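Long-range contacts in uncharacterized protein (Acinetobacter baumannii, PDB 5D66), which is of unknown function but, as an ankyrin repeat domain, probably serves as a scaffold for binding other proteins: residues A109-R119 with N151-L159; I174-T182 with E189-K198. All coordinates share one frame; numbering follows the deposited sequence.

Followed from the N terminus, the chain runs through several helix pairs before the first segment of contact 1, which spans the turn between helices 106-111 and 115-124. Contact 1 then closes a loop of 31 residues, containing helix 138-144, by bringing helix 150-162 alongside. Contact 2 opens only after that loop has closed, so the two are in series and neither nest nor cross. It folds helix 186-194 and the C-terminal tail back on helix 176-183, closing a loop of just six residues. Contact 1 thus ties helix pairs along the stack, whereas contact 2 builds the terminal hairpin. The two meet where Leu191 packs on Gln153, Val156 and Ala157; their centres lie about 16 Å apart.

Contact 1 of 2, residues A109-R119 with N151-L159; sequences AAERGHVETVR and NYQQIVALL
Val115 and Ile155 meet in the side-by-side helix stacking that characterises an ankyrin repeat solenoid: helix segments 115-119 and 151-159 run parallel, 6° apart, with their axes separated by 9.8 Å. Val115 is a knob in the hole made by Asn151, Gln154, Ile155 and Leu158. Its methyls divide the work. CG1, placed anti to the backbone N (chi1 178°), faces Leu158 CD1, the two side chains crossing at about a right angle; CG2 lies 3.8 Å from Asn151 CB. Ile155 uses separate branches: CG2 touches Ala110 CB at 3.9 Å, CG1 touches Val118 CG2, the two side chains meeting nearly at a right angle, and CD1 comes within 3.5 Å of Gly113 CA. At one end of the contact, Leu158 CD1 lies over one face of the Arg119 guanidinium, which in this conformer bends back to hold Glu116 side-on through NE and NH2. At the other, Gly113, with positive phi, ends helix 106-111 in a Schellman motif, and two side chains grip this turn. In the conformer described here, Asn151 ND2 donates to Gly113 O over 2.9 Å in a nearly straight bond (171°), the donor in the carbonyl plane and the acceptor in the amide plane. Tyr152 presents the edge of its ring to Ala110 O and Glu111 O, and its OH donates to Glu111 O at 2.8 Å, arriving tilted from the carbonyl plane.

Contact 2 of 2, residues I174-T182 with E189-K198; sequences ITPLQHART and EKLLLVAGAK
Leu177 is the main bump of this contact, a branched side chain pushed into the hollow between Glu189, Leu193 and the C-terminal tail. The setting is an antiparallel helix hairpin of the ankyrin type, with segments 176-182 and 189-194 at 158° and 9.5 Å between axes; Thr175, Pro176 and Leu177 at its start form the Thr-Pro-Leu sequence familiar from ankyrin repeats. A chi1 of -179° swings CG of Leu177 anti to the backbone N and carries the fork into the hollow, where CD1 rests on Glu189 CG at 3.8 Å and CD2 meets Leu193 CD2, also at 3.8 Å, and the terminal carboxylate carbon of Lys198. Ala197 CB closes the hollow behind Leu177 CB. A second bump comes from the opposite helix. Leu192 CD1 fits between Pro176 O, 3.6 Å away, and Ala180 CB, beside the point where the backbones come nearest, Ala180 CA and Glu189 CA being 5.7 Å apart; Leu192 CD2 lies against Pro176 CB. Leu160 of helix 150-162 packs on the same leucine. On the exposed side the extended Arg181 crosses Glu189 at about a right angle, and in a salt bridge its NE donates to Glu189 OE2 at 2.8 Å. The guanidinium takes this oxygen in its own plane, yet approaches from above the carboxylate plane. Water 3 also links Arg181 NH2 to Glu189 OE2. Water 2 joins Leu177 N to Lys198 O. Thr175 OG1 caps helix 176-183 by accepting from Gln178 N. The terminal carboxylate lies beside this same N-terminal end, whose dipole would be expected to stabilise the negative charge.

Contact 1 of 2, residues A109-R119 with N151-L159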
ATOM      1  N   ALA A 109       4.361  -2.161  -1.362  1.00  5.22           N
ATOM      2  CA  ALA A 109       4.227  -3.483  -0.768  1.00  6.11           C
ATOM      3  C   ALA A 109       5.224  -4.436  -1.427  1.00  5.71           C
ATOM      4  O   ALA A 109       5.907  -5.227  -0.748  1.00  6.07           O
ATOM      5  CB  ALA A 109       2.822  -3.969  -0.916  1.00  6.18           C
ATOM      6  N   ALA A 110       5.349  -4.353  -2.757  1.00  5.11           N
ATOM      7  CA  ALA A 110       6.317  -5.183  -3.460  1.00  5.42           C
ATOM      8  C   ALA A 110       7.745  -4.789  -3.104  1.00  5.80           C
ATOM      9  O   ALA A 110       8.590  -5.618  -2.860  1.00  6.68           O
ATOM     10  CB  ALA A 110       6.035  -5.091  -4.961  1.00  6.22           C
ATOM     11  N   GLU A 111       8.029  -3.475  -3.130  1.00  6.41           N
ATOM     12  CA  GLU A 111       9.312  -2.934  -2.751  1.00  6.40           C
ATOM     13  C   GLU A 111       9.819  -3.485  -1.427  1.00  6.19           C
ATOM     14  O   GLU A 111      10.991  -3.841  -1.267  1.00  6.88           O
ATOM     15  CB  GLU A 111       9.179  -1.414  -2.643  1.00  7.10           C
ATOM     16  CG  GLU A 111      10.398  -0.672  -2.198  1.00  7.79           C
ATOM     17  CD  GLU A 111      10.100   0.826  -1.930  1.00  9.00           C
ATOM     18  OE1 GLU A 111       8.932   1.248  -1.851  1.00 12.52           O
ATOM     19  OE2 GLU A 111      11.079   1.546  -1.638  1.00 12.09           O
ATOM     20  N   ARG A 112       8.921  -3.525  -0.453  1.00  6.23           N
ATOM     21  CA  ARG A 112       9.268  -3.855   0.906  1.00  6.57           C
ATOM     22  C   ARG A 112       9.193  -5.349   1.201  1.00  6.33           C
ATOM     23  O   ARG A 112       9.501  -5.790   2.291  1.00  8.04           O
ATOM     24  CB  ARG A 112       8.452  -3.037   1.876  1.00  8.87           C
ATOM     25  CG  ARG A 112       8.721  -1.522   1.684  1.00 11.25           C
ATOM     26  CD  ARG A 112       7.909  -0.709   2.451  1.00 15.04           C
ATOM     27  NE  ARG A 112       7.878   0.664   2.003  1.00 22.99           N
ATOM     28  CZ  ARG A 112       7.195   1.615   2.634  1.00 18.88           C
ATOM     29  NH1 ARG A 112       6.668   1.398   3.822  1.00 28.04           N
ATOM     30  NH2 ARG A 112       7.232   2.865   2.158  1.00 27.10           N
ATOM     31  N   GLY A 113       8.796  -6.144   0.210  1.00  5.75           N
ATOM     32  CA  GLY A 113       8.794  -7.582   0.389  1.00  6.56           C
ATOM     33  C   GLY A 113       7.646  -8.092   1.190  1.00  5.51           C
ATOM     34  O   GLY A 113       7.740  -9.175   1.769  1.00  7.19           O
ATOM     35  N   HIS A 114       6.507  -7.388   1.210  1.00  5.29           N
ATOM     36  CA  HIS A 114       5.351  -7.771   2.019  1.00  5.71           C
ATOM     37  C   HIS A 114       4.467  -8.731   1.181  1.00  5.32           C
ATOM     38  O   HIS A 114       3.570  -8.290   0.479  1.00  5.40           O
ATOM     39  CB  HIS A 114       4.513  -6.523   2.422  1.00  6.36           C
ATOM     40  CG  HIS A 114       5.210  -5.527   3.271  1.00  8.18           C
ATOM     41  ND1 HIS A 114       6.013  -5.852   4.330  1.00 11.45           N
ATOM     42  CD2 HIS A 114       5.184  -4.166   3.213  1.00  9.22           C
ATOM     43  CE1 HIS A 114       6.412  -4.737   4.940  1.00 12.41           C
ATOM     44  NE2 HIS A 114       5.958  -3.706   4.249  1.00 11.08           N
ATOM     45  N   VAL A 115       4.803 -10.017   1.251  1.00  5.55           N
ATOM     46  CA  VAL A 115       4.232 -10.974   0.313  1.00  5.67           C
ATOM     47  C   VAL A 115       2.684 -11.043   0.416  1.00  5.48           C
ATOM     48  O   VAL A 115       1.991 -11.003  -0.597  1.00  5.33           O
ATOM     49  CB  VAL A 115       4.842 -12.401   0.511  1.00  6.07           C
ATOM     50  CG1 VAL A 115       4.219 -13.415  -0.443  1.00  6.92           C
ATOM     51  CG2 VAL A 115       6.332 -12.404   0.323  1.00  6.66           C
ATOM     52  N   GLU A 116       2.169 -11.172   1.635  0.70  5.96           N
ATOM     53  CA  GLU A 116       0.714 -11.349   1.787  0.70  6.18           C
ATOM     54  C   GLU A 116      -0.021 -10.062   1.411  0.70  5.64           C
ATOM     55  O   GLU A 116      -1.125 -10.124   0.884  0.70  6.19           O
ATOM     56  CB  GLU A 116       0.318 -11.802   3.193  0.70  7.12           C
ATOM     57  CG  GLU A 116       0.860 -13.167   3.543  0.70  7.79           C
ATOM     58  CD  GLU A 116       0.558 -14.183   2.504  0.70 10.06           C
ATOM     59  OE1 GLU A 116      -0.584 -14.275   2.032  0.70 11.10           O
ATOM     60  OE2 GLU A 116       1.473 -14.899   2.076  0.70 14.71           O
ATOM     61  N   THR A 117       0.604  -8.911   1.629  1.00  5.40           N
ATOM     62  CA  THR A 117       0.015  -7.631   1.206  1.00  5.36           C
ATOM     63  C   THR A 117      -0.036  -7.556  -0.340  1.00  5.52           C
ATOM     64  O   THR A 117      -1.052  -7.179  -0.916  1.00  5.11           O
ATOM     65  CB  THR A 117       0.782  -6.481   1.769  1.00  5.91           C
ATOM     66  OG1 THR A 117       0.748  -6.521   3.202  1.00  7.34           O
ATOM     67  CG2 THR A 117       0.222  -5.157   1.335  1.00  5.68           C
ATOM     68  N   VAL A 118       1.040  -7.970  -1.010  1.00  4.81           N
ATOM     69  CA  VAL A 118       1.047  -8.078  -2.449  1.00  5.14           C
ATOM     70  C   VAL A 118      -0.081  -9.009  -2.948  1.00  4.90           C
ATOM     71  O   VAL A 118      -0.839  -8.651  -3.838  1.00  5.03           O
ATOM     72  CB  VAL A 118       2.439  -8.514  -2.970  1.00  5.16           C
ATOM     73  CG1 VAL A 118       2.357  -8.955  -4.451  1.00  5.68           C
ATOM     74  CG2 VAL A 118       3.440  -7.418  -2.760  1.00  5.06           C
ATOM     75  N   ARG A 119      -0.157 -10.180  -2.336  0.80  4.96           N
ATOM     76  CA  ARG A 119      -1.194 -11.143  -2.725  0.80  5.36           C
ATOM     77  C   ARG A 119      -2.594 -10.491  -2.620  0.80  4.99           C
ATOM     78  O   ARG A 119      -3.420 -10.621  -3.517  0.80  5.61           O
ATOM     79  CB  ARG A 119      -1.080 -12.416  -1.869  0.80  5.79           C
ATOM     80  CG  ARG A 119      -1.887 -13.558  -2.383  0.80  7.19           C
ATOM     81  CD  ARG A 119      -1.943 -14.757  -1.387  0.80  8.19           C
ATOM     82  NE  ARG A 119      -0.695 -15.122  -0.675  0.80  9.68           N
ATOM     83  CZ  ARG A 119       0.352 -15.754  -1.227  0.80 11.04           C
ATOM     84  NH1 ARG A 119       0.300 -16.219  -2.458  0.80 11.07           N
ATOM     85  NH2 ARG A 119       1.436 -15.968  -0.500  0.80 12.21           N
ATOM     86  N   ASN A 151      11.203 -13.828  -0.364  0.70  8.13           N
ATOM     87  CA  ASN A 151      10.043 -12.970  -0.492  0.70  7.31           C
ATOM     88  C   ASN A 151       9.939 -12.329  -1.853  0.70  5.83           C
ATOM     89  O   ASN A 151       8.850 -12.192  -2.407  0.70  5.64           O
ATOM     90  CB  ASN A 151      10.084 -11.756   0.484  0.70  9.74           C
ATOM     91  CG  ASN A 151      10.075 -12.135   1.920  0.70 11.69           C
ATOM     92  OD1 ASN A 151      10.678 -13.113   2.262  0.70 17.84           O
ATOM     93  ND2 ASN A 151       9.405 -11.365   2.770  0.70 12.01           N
ATOM     94  N   TYR A 152      11.070 -11.862  -2.373  1.00  5.77           N
ATOM     95  CA  TYR A 152      11.056 -11.190  -3.643  1.00  5.62           C
ATOM     96  C   TYR A 152      10.823 -12.122  -4.826  1.00  5.58           C
ATOM     97  O   TYR A 152      10.144 -11.755  -5.779  1.00  6.19           O
ATOM     98  CB  TYR A 152      12.326 -10.317  -3.840  1.00  6.20           C
ATOM     99  CG  TYR A 152      12.327  -9.161  -2.836  1.00  5.95           C
ATOM    100  CD1 TYR A 152      11.541  -8.090  -3.046  1.00  6.37           C
ATOM    101  CD2 TYR A 152      13.048  -9.232  -1.643  1.00  6.94           C
ATOM    102  CE1 TYR A 152      11.483  -7.078  -2.148  1.00  6.51           C
ATOM    103  CE2 TYR A 152      12.988  -8.207  -0.690  1.00  7.14           C
ATOM    104  CZ  TYR A 152      12.200  -7.101  -0.990  1.00  6.72           C
ATOM    105  OH  TYR A 152      12.176  -6.045  -0.089  1.00  8.92           O
ATOM    106  N   GLN A 153      11.390 -13.331  -4.755  1.00  6.17           N
ATOM    107  CA  GLN A 153      11.015 -14.340  -5.753  1.00  5.90           C
ATOM    108  C   GLN A 153       9.512 -14.626  -5.719  1.00  5.91           C
ATOM    109  O   GLN A 153       8.870 -14.719  -6.778  1.00  5.82           O
ATOM    110  CB  GLN A 153      11.764 -15.644  -5.517  1.00  6.24           C
ATOM    111  CG  GLN A 153      13.245 -15.564  -5.805  1.00  6.77           C
ATOM    112  CD  GLN A 153      13.977 -16.821  -5.384  1.00  7.02           C
ATOM    113  OE1 GLN A 153      13.432 -17.899  -5.391  1.00  8.79           O
ATOM    114  NE2 GLN A 153      15.203 -16.647  -4.965  1.00  9.17           N
ATOM    115  N   GLN A 154       8.951 -14.721  -4.511  0.70  5.56           N
ATOM    116  CA  GLN A 154       7.519 -15.048  -4.351  0.70  5.59           C
ATOM    117  C   GLN A 154       6.684 -13.893  -4.936  0.70  5.30           C
ATOM    118  O   GLN A 154       5.705 -14.141  -5.653  0.70  5.55           O
ATOM    119  CB  GLN A 154       7.190 -15.291  -2.883  0.70  5.77           C
ATOM    120  CG  GLN A 154       7.842 -16.550  -2.402  0.70  6.53           C
ATOM    121  CD  GLN A 154       7.943 -16.665  -0.888  0.70  7.09           C
ATOM    122  OE1 GLN A 154       7.388 -15.845  -0.160  0.70 10.19           O
ATOM    123  NE2 GLN A 154       8.592 -17.715  -0.421  0.70  9.61           N
ATOM    124  N   ILE A 155       7.095 -12.654  -4.690  1.00  5.07           N
ATOM    125  CA  ILE A 155       6.369 -11.474  -5.195  1.00  4.80           C
ATOM    126  C   ILE A 155       6.480 -11.392  -6.703  1.00  4.83           C
ATOM    127  O   ILE A 155       5.490 -11.097  -7.393  1.00  4.92           O
ATOM    128  CB  ILE A 155       6.883 -10.227  -4.492  1.00  5.40           C
ATOM    129  CG1 ILE A 155       6.307 -10.179  -3.067  1.00  5.45           C
ATOM    130  CG2 ILE A 155       6.569  -8.955  -5.261  1.00  5.04           C
ATOM    131  CD1 ILE A 155       7.013  -9.316  -2.114  1.00  6.52           C
ATOM    132  N   VAL A 156       7.687 -11.588  -7.266  1.00  4.93           N
ATOM    133  CA  VAL A 156       7.819 -11.685  -8.730  1.00  4.96           C
ATOM    134  C   VAL A 156       6.856 -12.720  -9.311  1.00  4.58           C
ATOM    135  O   VAL A 156       6.162 -12.477 -10.304  1.00  5.28           O
ATOM    136  CB  VAL A 156       9.258 -11.881  -9.137  1.00  5.47           C
ATOM    137  CG1 VAL A 156       9.382 -12.256 -10.618  1.00  5.84           C
ATOM    138  CG2 VAL A 156      10.093 -10.640  -8.825  1.00  5.73           C
ATOM    139  N   ALA A 157       6.876 -13.927  -8.715  1.00  4.66           N
ATOM    140  CA  ALA A 157       6.015 -14.974  -9.212  1.00  5.05           C
ATOM    141  C   ALA A 157       4.548 -14.582  -9.175  1.00  4.87           C
ATOM    142  O   ALA A 157       3.791 -14.874 -10.095  1.00  5.91           O
ATOM    143  CB  ALA A 157       6.293 -16.265  -8.516  1.00  5.96           C
ATOM    144  N   LEU A 158       4.130 -13.966  -8.070  1.00  4.91           N
ATOM    145  CA  LEU A 158       2.720 -13.530  -7.926  1.00  4.92           C
ATOM    146  C   LEU A 158       2.360 -12.526  -8.979  1.00  4.66           C
ATOM    147  O   LEU A 158       1.300 -12.610  -9.615  1.00  5.57           O
ATOM    148  CB  LEU A 158       2.466 -12.880  -6.549  1.00  5.39           C
ATOM    149  CG  LEU A 158       2.444 -13.817  -5.344  1.00  6.27           C
ATOM    150  CD1 LEU A 158       2.281 -12.978  -4.066  1.00  7.41           C
ATOM    151  CD2 LEU A 158       1.354 -14.799  -5.427  1.00 10.35           C
ATOM    152  N   LEU A 159       3.204 -11.551  -9.179  1.00  4.25           N
ATOM    153  CA  LEU A 159       2.934 -10.462 -10.174  1.00  4.69           C
ATOM    154  C   LEU A 159       2.804 -11.038 -11.573  1.00  4.32           C
ATOM    155  O   LEU A 159       1.932 -10.700 -12.339  1.00  5.26           O
ATOM    156  CB  LEU A 159       4.000  -9.383 -10.141  1.00  5.04           C
ATOM    157  CG  LEU A 159       3.943  -8.522  -8.843  1.00  4.92           C
ATOM    158  CD1 LEU A 159       5.284  -7.755  -8.718  1.00  5.02           C
ATOM    159  CD2 LEU A 159       2.811  -7.514  -8.861  1.00  6.42           C
TER

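Contact 2 of 2, residues I174-T182 with E189-K198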
ATOM      1  N   ILE A 174      15.721  -0.059 -19.432  1.00  8.94           N
ATOM      2  CA  ILE A 174      16.237  -1.317 -18.903  0.60  8.70           C
ATOM      3  C   ILE A 174      15.075  -2.189 -18.454  1.00  7.97           C
ATOM      4  O   ILE A 174      14.233  -1.769 -17.635  1.00  7.89           O
ATOM      5  CB  ILE A 174      17.264  -1.094 -17.857  0.60  9.39           C
ATOM      6  CG1 ILE A 174      18.382  -0.237 -18.411  0.60 11.20           C
ATOM      7  CG2 ILE A 174      17.780  -2.436 -17.349  0.60  9.62           C
ATOM      8  CD1 ILE A 174      19.393   0.085 -17.391  0.60 13.09           C
ATOM      9  N   THR A 175      15.014  -3.388 -19.003  1.00  7.98           N
ATOM     10  CA  THR A 175      13.892  -4.266 -18.785  1.00  7.53           C
ATOM     11  C   THR A 175      14.007  -5.022 -17.452  1.00  6.64           C
ATOM     12  O   THR A 175      15.127  -5.190 -16.899  1.00  6.84           O
ATOM     13  CB  THR A 175      13.830  -5.269 -19.929  1.00  9.37           C
ATOM     14  OG1 THR A 175      14.976  -6.092 -19.871  1.00  9.65           O
ATOM     15  CG2 THR A 175      13.624  -4.591 -21.305  1.00 11.93           C
ATOM     16  N   PRO A 176      12.893  -5.569 -16.961  1.00  6.64           N
ATOM     17  CA  PRO A 176      12.995  -6.483 -15.814  1.00  6.45           C
ATOM     18  C   PRO A 176      14.031  -7.598 -16.026  1.00  5.85           C
ATOM     19  O   PRO A 176      14.787  -7.881 -15.102  1.00  6.71           O
ATOM     20  CB  PRO A 176      11.547  -6.997 -15.741  1.00  7.15           C
ATOM     21  CG  PRO A 176      10.727  -5.832 -16.195  1.00  7.61           C
ATOM     22  CD  PRO A 176      11.495  -5.286 -17.334  1.00  7.31           C
ATOM     23  N   LEU A 177      14.048  -8.213 -17.212  1.00  6.15           N
ATOM     24  CA  LEU A 177      14.998  -9.284 -17.488  1.00  7.06           C
ATOM     25  C   LEU A 177      16.431  -8.801 -17.351  1.00  7.01           C
ATOM     26  O   LEU A 177      17.266  -9.480 -16.731  1.00  7.14           O
ATOM     27  CB  LEU A 177      14.726  -9.831 -18.863  1.00  7.73           C
ATOM     28  CG  LEU A 177      15.629 -10.996 -19.300  1.00  8.26           C
ATOM     29  CD1 LEU A 177      15.496 -12.157 -18.373  1.00  9.93           C
ATOM     30  CD2 LEU A 177      15.305 -11.382 -20.728  1.00  9.11           C
ATOM     31  N   GLN A 178      16.749  -7.662 -17.942  0.80  6.69           N
ATOM     32  CA  GLN A 178      18.098  -7.142 -17.823  0.80  6.94           C
ATOM     33  C   GLN A 178      18.465  -6.811 -16.386  0.80  6.68           C
ATOM     34  O   GLN A 178      19.565  -7.105 -15.940  0.80  7.41           O
ATOM     35  CB  GLN A 178      18.305  -5.967 -18.765  0.80  7.98           C
ATOM     36  CG  GLN A 178      19.779  -5.544 -18.838  0.80 10.67           C
ATOM     37  CD  GLN A 178      20.735  -6.706 -19.271  0.80 14.50           C
ATOM     38  OE1 GLN A 178      20.575  -7.285 -20.351  0.80 19.58           O
ATOM     39  NE2 GLN A 178      21.645  -7.113 -18.363  0.80 17.25           N
ATOM     40  N   HIS A 179      17.535  -6.202 -15.658  1.00  6.65           N
ATOM     41  CA  HIS A 179      17.760  -5.940 -14.255  1.00  6.57           C
ATOM     42  C   HIS A 179      18.082  -7.192 -13.466  1.00  6.42           C
ATOM     43  O   HIS A 179      18.974  -7.194 -12.596  1.00  7.37           O
ATOM     44  CB  HIS A 179      16.606  -5.172 -13.627  1.00  6.40           C
ATOM     45  CG  HIS A 179      16.622  -3.705 -13.906  1.00  6.95           C
ATOM     46  ND1 HIS A 179      17.653  -2.896 -13.490  1.00  8.88           N
ATOM     47  CD2 HIS A 179      15.730  -2.903 -14.500  1.00  7.97           C
ATOM     48  CE1 HIS A 179      17.394  -1.647 -13.782  1.00  9.41           C
ATOM     49  NE2 HIS A 179      16.251  -1.630 -14.426  1.00  8.22           N
ATOM     50  N   ALA A 180      17.346  -8.258 -13.712  1.00  6.40           N
ATOM     51  CA  ALA A 180      17.595  -9.528 -13.031  1.00  6.61           C
ATOM     52  C   ALA A 180      18.963 -10.098 -13.417  1.00  6.97           C
ATOM     53  O   ALA A 180      19.723 -10.603 -12.562  1.00  7.50           O
ATOM     54  CB  ALA A 180      16.497 -10.491 -13.354  1.00  7.29           C
ATOM     55  N   ARG A 181      19.277 -10.051 -14.701  1.00  7.14           N
ATOM     56  CA  ARG A 181      20.541 -10.612 -15.200  1.00  8.14           C
ATOM     57  C   ARG A 181      21.727  -9.852 -14.616  1.00  7.38           C
ATOM     58  O   ARG A 181      22.731 -10.442 -14.230  1.00  7.95           O
ATOM     59  CB  ARG A 181      20.524 -10.584 -16.716  1.00  8.79           C
ATOM     60  CG  ARG A 181      19.759 -11.701 -17.351  1.00 10.69           C
ATOM     61  CD  ARG A 181      19.595 -11.589 -18.809  1.00 13.77           C
ATOM     62  NE  ARG A 181      18.993 -12.801 -19.352  1.00 14.88           N
ATOM     63  CZ  ARG A 181      18.582 -12.915 -20.613  1.00 15.51           C
ATOM     64  NH1 ARG A 181      18.652 -11.878 -21.460  1.00 17.98           N
ATOM     65  NH2 ARG A 181      18.107 -14.065 -21.041  1.00 18.80           N
ATOM     66  N   THR A 182      21.659  -8.517 -14.605  1.00  7.47           N
ATOM     67  CA  THR A 182      22.743  -7.686 -14.118  0.50  7.05           C
ATOM     68  C   THR A 182      23.082  -8.027 -12.657  1.00  6.99           C
ATOM     69  O   THR A 182      24.223  -7.889 -12.242  1.00  8.12           O
ATOM     70  CB  THR A 182      22.385  -6.202 -14.325  0.50  7.80           C
ATOM     71  OG1 THR A 182      22.494  -5.887 -15.720  0.50  8.66           O
ATOM     72  CG2 THR A 182      23.300  -5.318 -13.553  0.50  8.12           C
ATOM     73  N   GLU A 189      15.196 -14.434 -13.016  1.00  6.77           N
ATOM     74  CA  GLU A 189      15.400 -14.547 -14.459  1.00  7.22           C
ATOM     75  C   GLU A 189      14.541 -15.651 -15.079  1.00  6.59           C
ATOM     76  O   GLU A 189      13.909 -15.448 -16.117  1.00  6.83           O
ATOM     77  CB  GLU A 189      16.877 -14.697 -14.788  1.00  8.18           C
ATOM     78  CG  GLU A 189      17.122 -14.882 -16.257  1.00 10.46           C
ATOM     79  CD  GLU A 189      18.564 -15.135 -16.619  1.00 14.26           C
ATOM     80  OE1 GLU A 189      19.352 -15.440 -15.694  1.00 20.49           O
ATOM     81  OE2 GLU A 189      18.894 -15.104 -17.816  1.00 18.63           O
ATOM     82  N   LYS A 190      14.573 -16.813 -14.453  0.70  6.54           N
ATOM     83  CA  LYS A 190      13.808 -17.938 -14.999  0.70  7.27           C
ATOM     84  C   LYS A 190      12.316 -17.676 -14.974  0.70  7.04           C
ATOM     85  O   LYS A 190      11.630 -17.960 -15.959  0.70  7.47           O
ATOM     86  CB  LYS A 190      14.143 -19.222 -14.309  0.70  8.99           C
ATOM     87  CG  LYS A 190      15.543 -19.746 -14.676  0.70 11.32           C
ATOM     88  CD  LYS A 190      15.924 -21.036 -14.012  0.70 13.85           C
ATOM     89  CE  LYS A 190      15.469 -22.166 -14.778  0.70 17.59           C
ATOM     90  NZ  LYS A 190      16.356 -22.455 -15.979  0.70 14.41           N
ATOM     91  N   LEU A 191      11.803 -17.100 -13.882  1.00  6.79           N
ATOM     92  CA  LEU A 191      10.406 -16.719 -13.821  1.00  6.61           C
ATOM     93  C   LEU A 191      10.002 -15.734 -14.886  1.00  6.64           C
ATOM     94  O   LEU A 191       8.954 -15.881 -15.519  1.00  6.78           O
ATOM     95  CB  LEU A 191      10.105 -16.096 -12.439  1.00  6.57           C
ATOM     96  CG  LEU A 191      10.155 -17.054 -11.270  1.00  7.35           C
ATOM     97  CD1 LEU A 191      10.219 -16.318  -9.931  1.00  9.18           C
ATOM     98  CD2 LEU A 191       8.950 -17.999 -11.268  1.00  9.07           C
ATOM     99  N   LEU A 192      10.851 -14.730 -15.137  1.00  6.16           N
ATOM    100  CA  LEU A 192      10.615 -13.728 -16.168  1.00  6.35           C
ATOM    101  C   LEU A 192      10.580 -14.358 -17.565  1.00  6.42           C
ATOM    102  O   LEU A 192       9.719 -14.059 -18.400  1.00  7.41           O
ATOM    103  CB  LEU A 192      11.664 -12.653 -16.105  1.00  6.32           C
ATOM    104  CG  LEU A 192      11.482 -11.662 -14.957  1.00  6.29           C
ATOM    105  CD1 LEU A 192      12.721 -10.824 -14.771  1.00  6.39           C
ATOM    106  CD2 LEU A 192      10.320 -10.754 -15.188  1.00  7.00           C
ATOM    107  N   LEU A 193      11.571 -15.203 -17.865  1.00  7.11           N
ATOM    108  CA  LEU A 193      11.666 -15.831 -19.200  1.00  7.77           C
ATOM    109  C   LEU A 193      10.425 -16.672 -19.507  1.00  8.01           C
ATOM    110  O   LEU A 193       9.894 -16.569 -20.596  1.00  9.32           O
ATOM    111  CB  LEU A 193      12.923 -16.671 -19.322  1.00  8.09           C
ATOM    112  CG  LEU A 193      14.214 -15.842 -19.449  1.00  8.63           C
ATOM    113  CD1 LEU A 193      15.396 -16.759 -19.185  1.00  9.72           C
ATOM    114  CD2 LEU A 193      14.327 -15.098 -20.752  1.00  9.64           C
ATOM    115  N   VAL A 194       9.932 -17.446 -18.551  1.00  7.79           N
ATOM    116  CA  VAL A 194       8.767 -18.250 -18.862  0.60  9.48           C
ATOM    117  C   VAL A 194       7.499 -17.361 -19.031  1.00 10.03           C
ATOM    118  O   VAL A 194       6.593 -17.758 -19.723  1.00 13.47           O
ATOM    119  CB  VAL A 194       8.608 -19.480 -17.880  0.60 10.22           C
ATOM    120  CG1 VAL A 194       9.902 -20.349 -17.790  0.60 10.85           C
ATOM    121  CG2 VAL A 194       8.250 -19.017 -16.502  0.60  8.78           C
ATOM    122  N   ALA A 195       7.486 -16.159 -18.455  1.00  8.60           N
ATOM    123  CA  ALA A 195       6.419 -15.195 -18.643  1.00  9.73           C
ATOM    124  C   ALA A 195       6.524 -14.413 -19.956  1.00  8.93           C
ATOM    125  O   ALA A 195       5.675 -13.544 -20.206  1.00 10.54           O
ATOM    126  CB  ALA A 195       6.438 -14.219 -17.456  1.00 10.58           C
ATOM    127  N   GLY A 196       7.544 -14.688 -20.759  1.00  9.12           N
ATOM    128  CA  GLY A 196       7.722 -13.982 -22.041  1.00 10.01           C
ATOM    129  C   GLY A 196       8.635 -12.792 -22.029  1.00  9.79           C
ATOM    130  O   GLY A 196       8.588 -11.999 -22.956  1.00 11.23           O
ATOM    131  N   ALA A 197       9.422 -12.641 -20.970  1.00  8.08           N
ATOM    132  CA  ALA A 197      10.334 -11.519 -20.887  1.00  8.59           C
ATOM    133  C   ALA A 197      11.357 -11.601 -21.998  1.00 11.08           C
ATOM    134  O   ALA A 197      11.897 -12.683 -22.296  1.00 11.68           O
ATOM    135  CB  ALA A 197      11.036 -11.498 -19.589  1.00  8.88           C
ATOM    136  N   LYS A 198      11.645 -10.418 -22.543  1.00 14.39           N
ATOM    137  CA  LYS A 198      12.721 -10.155 -23.451  1.00 18.71           C
ATOM    138  C   LYS A 198      13.632  -8.999 -22.916  1.00 17.76           C
ATOM    139  O   LYS A 198      13.242  -8.184 -22.002  1.00 17.74           O
ATOM    140  CB  LYS A 198      12.143  -9.766 -24.833  1.00 23.27           C
ATOM    141  CG  LYS A 198      11.128 -10.772 -25.364  1.00 29.71           C
ATOM    142  CD  LYS A 198      10.693 -10.457 -26.775  1.00 35.93           C
ATOM    143  CE  LYS A 198       9.672 -11.491 -27.247  1.00 41.40           C
ATOM    144  NZ  LYS A 198       9.107 -11.153 -28.582  1.00 48.50           N
ATOM    145  OXT LYS A 198      14.751  -8.843 -23.444  1.00 21.61           O
TER
HETATM  146  O   HOH W   1      16.269  -7.417 -22.025  1.00 20.97           O
HETATM  147  O   HOH W   2      12.036  -8.128 -19.326  1.00  9.07           O
HETATM  148  O   HOH W   3      18.967 -16.957 -19.807  1.00 38.90           O